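Local coordinates for bilirubin-inducible fluorescent protein UnaG (PDB 4I3D) that binds unconjugated bilirubin with high affinity inside a beta-barrel of the fatty-acid-binding-protein family and, once loaded and excited, emits green fluorescence, at residues I11-N16 with V131-R136. The protein carries 1 engineered substitution. Numbering follows the deposited sequence.
Sequences IADSHN and VRSYRR. With BLR (3-[5-[(Z)-(4-ethenyl-3-methyl-5-oxidanylidene-pyrrol-2-ylidene)methyl]-2-[[5-[(Z)-(3-ethenyl-4-methyl-5-oxidanylidene-pyrrol-2-ylidene)methyl]-3-(3-hydroxy-3-oxopropyl)-4-methyl-1H-pyrrol-2-yl]methyl]-4-methyl-1H-pyrrol-3-yl]propanoic acid), chain E.
The CD1 methyl of I11 sits over one face of the Y134 ring, 3.9 Å from its centroid, in a CH-pi contact, and the same methyl lies over a face of the R132 guanidinium. A long aliphatic arm suits the place: with CG1 anti to the backbone N (chi1 -160°), its terminal methyl reaches both flat groups. Y134 pairs an apolar face for I11 with a hydroxyl for bilirubin, hydrogen-bonding O1D through OH at 2.6 Å; O1D meets the ring at its edge. The long R132 chain, bent at chi3 (100°), brings NE to OG of S14, a residue small enough to sit beside it, in a 3.1 Å hydrogen bond whose acceptor is less surely placed. R132 also makes a cation-pi contact with F17 of helix 17-23. Replacing R132 by alanine would probably leave the F17 ring without its cationic partner and take away a flat group on which the I11 methyl rests. Behind these side chains the antiparallel strands carry a classic beta bulge: O of S133 accepts from N of A12 (2.9 Å) and N of D13 (3.2 Å). Strand 128-136, joined here to strand 7-15, pairs on its other side with strand 118-125 in the barrel wall.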
loop_
_atom_site.group_PDB
_atom_site.type_symbol
_atom_site.label_atom_id
_atom_site.label_comp_id
_atom_site.label_asym_id
_atom_site.label_seq_id
_atom_site.Cartn_x
_atom_site.Cartn_y
_atom_site.Cartn_z
ATOM N N ILE A 11 -9.917 -3.093 5.666
ATOM C CA ILE A 11 -9.655 -4.295 4.910
ATOM C C ILE A 11 -10.929 -5.152 4.830
ATOM O O ILE A 11 -11.748 -5.176 5.746
ATOM C CB ILE A 11 -8.472 -5.097 5.518
ATOM C CG1 ILE A 11 -7.887 -6.069 4.491
ATOM C CG2 ILE A 11 -8.902 -5.853 6.743
ATOM C CD1 ILE A 11 -7.018 -5.403 3.440
ATOM N N ALA A 12 -11.076 -5.843 3.708
ATOM C CA ALA A 12 -12.185 -6.742 3.455
ATOM C C ALA A 12 -11.633 -8.107 3.068
ATOM O O ALA A 12 -12.128 -9.135 3.524
ATOM C CB ALA A 12 -13.085 -6.196 2.341
ATOM N N ASP A 13 -10.600 -8.118 2.232
ATOM C CA ASP A 13 -10.034 -9.373 1.752
ATOM C C ASP A 13 -8.530 -9.273 1.672
ATOM O O ASP A 13 -7.989 -8.198 1.462
ATOM C CB ASP A 13 -10.581 -9.712 0.363
ATOM C CG ASP A 13 -12.089 -9.765 0.328
ATOM O OD1 ASP A 13 -12.646 -10.758 0.842
ATOM O OD2 ASP A 13 -12.716 -8.826 -0.217
ATOM N N SER A 14 -7.863 -10.406 1.825
ATOM C CA SER A 14 -6.417 -10.447 1.741
ATOM C C SER A 14 -6.005 -11.765 1.124
ATOM O O SER A 14 -6.546 -12.813 1.468
ATOM C CB SER A 14 -5.797 -10.296 3.120
ATOM O OG SER A 14 -4.390 -10.222 3.013
ATOM N N HIS A 15 -5.054 -11.703 0.199
ATOM C CA HIS A 15 -4.683 -12.867 -0.572
ATOM C C HIS A 15 -3.185 -12.933 -0.733
ATOM O O HIS A 15 -2.595 -12.095 -1.400
ATOM C CB HIS A 15 -5.352 -12.805 -1.952
ATOM C CG HIS A 15 -5.373 -14.111 -2.687
ATOM N ND1 HIS A 15 -4.768 -14.287 -3.916
ATOM C CD2 HIS A 15 -5.936 -15.301 -2.373
ATOM C CE1 HIS A 15 -4.959 -15.528 -4.323
ATOM N NE2 HIS A 15 -5.662 -16.166 -3.407
ATOM N N ASN A 16 -2.567 -13.930 -0.105
ATOM C CA ASN A 16 -1.153 -14.218 -0.315
ATOM C C ASN A 16 -0.288 -13.022 0.069
ATOM O O ASN A 16 0.718 -12.740 -0.583
ATOM C CB ASN A 16 -0.907 -14.596 -1.786
ATOM C CG ASN A 16 0.344 -15.449 -1.977
ATOM O OD1 ASN A 16 0.685 -16.246 -1.118
ATOM N ND2 ASN A 16 1.033 -15.278 -3.108
ATOM N N VAL A 131 -3.013 -10.007 -3.201
ATOM C CA VAL A 131 -4.119 -9.130 -3.491
ATOM C C VAL A 131 -4.813 -8.833 -2.189
ATOM O O VAL A 131 -5.023 -9.727 -1.379
ATOM C CB VAL A 131 -5.130 -9.785 -4.446
ATOM C CG1 VAL A 131 -6.200 -8.783 -4.806
ATOM C CG2 VAL A 131 -4.432 -10.291 -5.703
ATOM N N ARG A 132 -5.155 -7.572 -1.981
ATOM C CA ARG A 132 -5.961 -7.194 -0.836
ATOM C C ARG A 132 -7.007 -6.189 -1.308
ATOM O O ARG A 132 -6.759 -5.425 -2.232
ATOM C CB ARG A 132 -5.066 -6.564 0.221
ATOM C CG ARG A 132 -4.021 -7.509 0.765
ATOM C CD ARG A 132 -3.200 -6.834 1.816
ATOM N NE ARG A 132 -3.640 -7.208 3.158
ATOM C CZ ARG A 132 -3.343 -6.518 4.250
ATOM N NH1 ARG A 132 -2.607 -5.411 4.168
ATOM N NH2 ARG A 132 -3.783 -6.920 5.423
ATOM N N SER A 133 -8.179 -6.177 -0.688
ATOM C CA SER A 133 -9.228 -5.260 -1.111
ATOM C C SER A 133 -9.782 -4.587 0.124
ATOM O O SER A 133 -9.792 -5.168 1.201
ATOM C CB SER A 133 -10.346 -5.998 -1.869
ATOM O OG SER A 133 -10.789 -7.129 -1.140
ATOM N N TYR A 134 -10.211 -3.348 -0.033
ATOM C CA TYR A 134 -10.706 -2.572 1.084
ATOM C C TYR A 134 -12.114 -2.164 0.730
ATOM O O TYR A 134 -12.398 -1.891 -0.436
ATOM C CB TYR A 134 -9.880 -1.308 1.279
ATOM C CG TYR A 134 -8.485 -1.507 1.816
ATOM C CD1 TYR A 134 -7.455 -1.902 0.981
ATOM C CD2 TYR A 134 -8.189 -1.264 3.150
ATOM C CE1 TYR A 134 -6.169 -2.070 1.463
ATOM C CE2 TYR A 134 -6.911 -1.427 3.632
ATOM C CZ TYR A 134 -5.899 -1.835 2.782
ATOM O OH TYR A 134 -4.604 -2.009 3.267
ATOM N N ARG A 135 -12.989 -2.135 1.730
ATOM C CA ARG A 135 -14.315 -1.559 1.575
ATOM C C ARG A 135 -14.376 -0.233 2.333
ATOM O O ARG A 135 -13.646 -0.053 3.296
ATOM C CB ARG A 135 -15.361 -2.508 2.146
ATOM C CG ARG A 135 -15.504 -2.465 3.664
ATOM C CD ARG A 135 -16.972 -2.481 3.997
ATOM N NE ARG A 135 -17.274 -2.691 5.407
ATOM C CZ ARG A 135 -18.512 -2.831 5.873
ATOM N NH1 ARG A 135 -19.548 -2.786 5.039
ATOM N NH2 ARG A 135 -18.722 -3.024 7.169
ATOM N N ARG A 136 -15.243 0.682 1.903
ATOM C CA ARG A 136 -15.488 1.918 2.635
ATOM C C ARG A 136 -15.700 1.706 4.126
ATOM O O ARG A 136 -16.412 0.791 4.533
ATOM C CB ARG A 136 -16.737 2.586 2.103
ATOM C CG ARG A 136 -16.583 3.102 0.716
ATOM C CD ARG A 136 -15.516 4.148 0.674
ATOM N NE ARG A 136 -15.490 4.830 -0.610
ATOM C CZ ARG A 136 -14.742 5.892 -0.861
ATOM N NH1 ARG A 136 -13.969 6.398 0.082
ATOM N NH2 ARG A 136 -14.772 6.454 -2.050
HETATM C CHA BLR E . -0.605 -0.626 4.009
HETATM N NA BLR E . -0.723 1.254 2.318
HETATM C C1A BLR E . -0.152 0.665 3.403
HETATM C C2A BLR E . 0.935 1.448 3.794
HETATM C C3A BLR E . 0.999 2.513 2.940
HETATM C C4A BLR E . -0.026 2.386 2.030
HETATM C CMA BLR E . 1.999 3.622 2.982
HETATM C CAA BLR E . 1.875 1.228 4.940
HETATM C CBA BLR E . 3.104 0.522 4.481
HETATM C CGA BLR E . 4.169 0.733 5.497
HETATM O O1A BLR E . 3.869 1.036 6.676
HETATM O O2A BLR E . 5.372 0.610 5.185
HETATM C CHB BLR E . -0.282 3.357 0.929
HETATM N NB BLR E . -2.601 2.506 0.336
HETATM C C1B BLR E . -1.437 3.370 0.196
HETATM C C2B BLR E . -1.652 4.198 -0.842
HETATM C C3B BLR E . -2.747 4.057 -1.390
HETATM C C4B BLR E . -3.621 2.957 -0.792
HETATM C CMB BLR E . -0.633 5.196 -1.267
HETATM O OB BLR E . -4.739 2.540 -1.070
HETATM C CAB BLR E . -3.168 4.875 -2.563
HETATM C CBB BLR E . -4.468 5.237 -2.733
HETATM N NC BLR E . 1.168 -4.105 7.081
HETATM C C1C BLR E . 1.198 -4.645 8.578
HETATM C C2C BLR E . 2.687 -4.942 8.634
HETATM C C3C BLR E . 3.303 -4.685 7.602
HETATM C C4C BLR E . 2.539 -4.192 6.600
HETATM C CMC BLR E . 3.351 -5.480 9.845
HETATM O OC BLR E . 0.294 -4.774 9.395
HETATM C CAC BLR E . 4.772 -4.892 7.475
HETATM C CBC BLR E . 5.294 -6.155 7.397
HETATM C CHD BLR E . 2.946 -3.815 5.355
HETATM N ND BLR E . 1.081 -2.170 5.031
HETATM C C1D BLR E . 2.020 -2.987 4.535
HETATM C C2D BLR E . 1.975 -2.894 3.038
HETATM C C3D BLR E . 0.999 -2.052 2.703
HETATM C C4D BLR E . 0.388 -1.558 3.925
HETATM C CMD BLR E . 2.831 -3.661 2.107
HETATM C CAD BLR E . 0.608 -1.686 1.308
HETATM C CBD BLR E . -0.456 -2.600 0.778
HETATM C CGD BLR E . -1.810 -2.031 1.048
HETATM O O1D BLR E . -2.669 -2.708 1.675
HETATM O O2D BLR E . -2.105 -0.876 0.646
#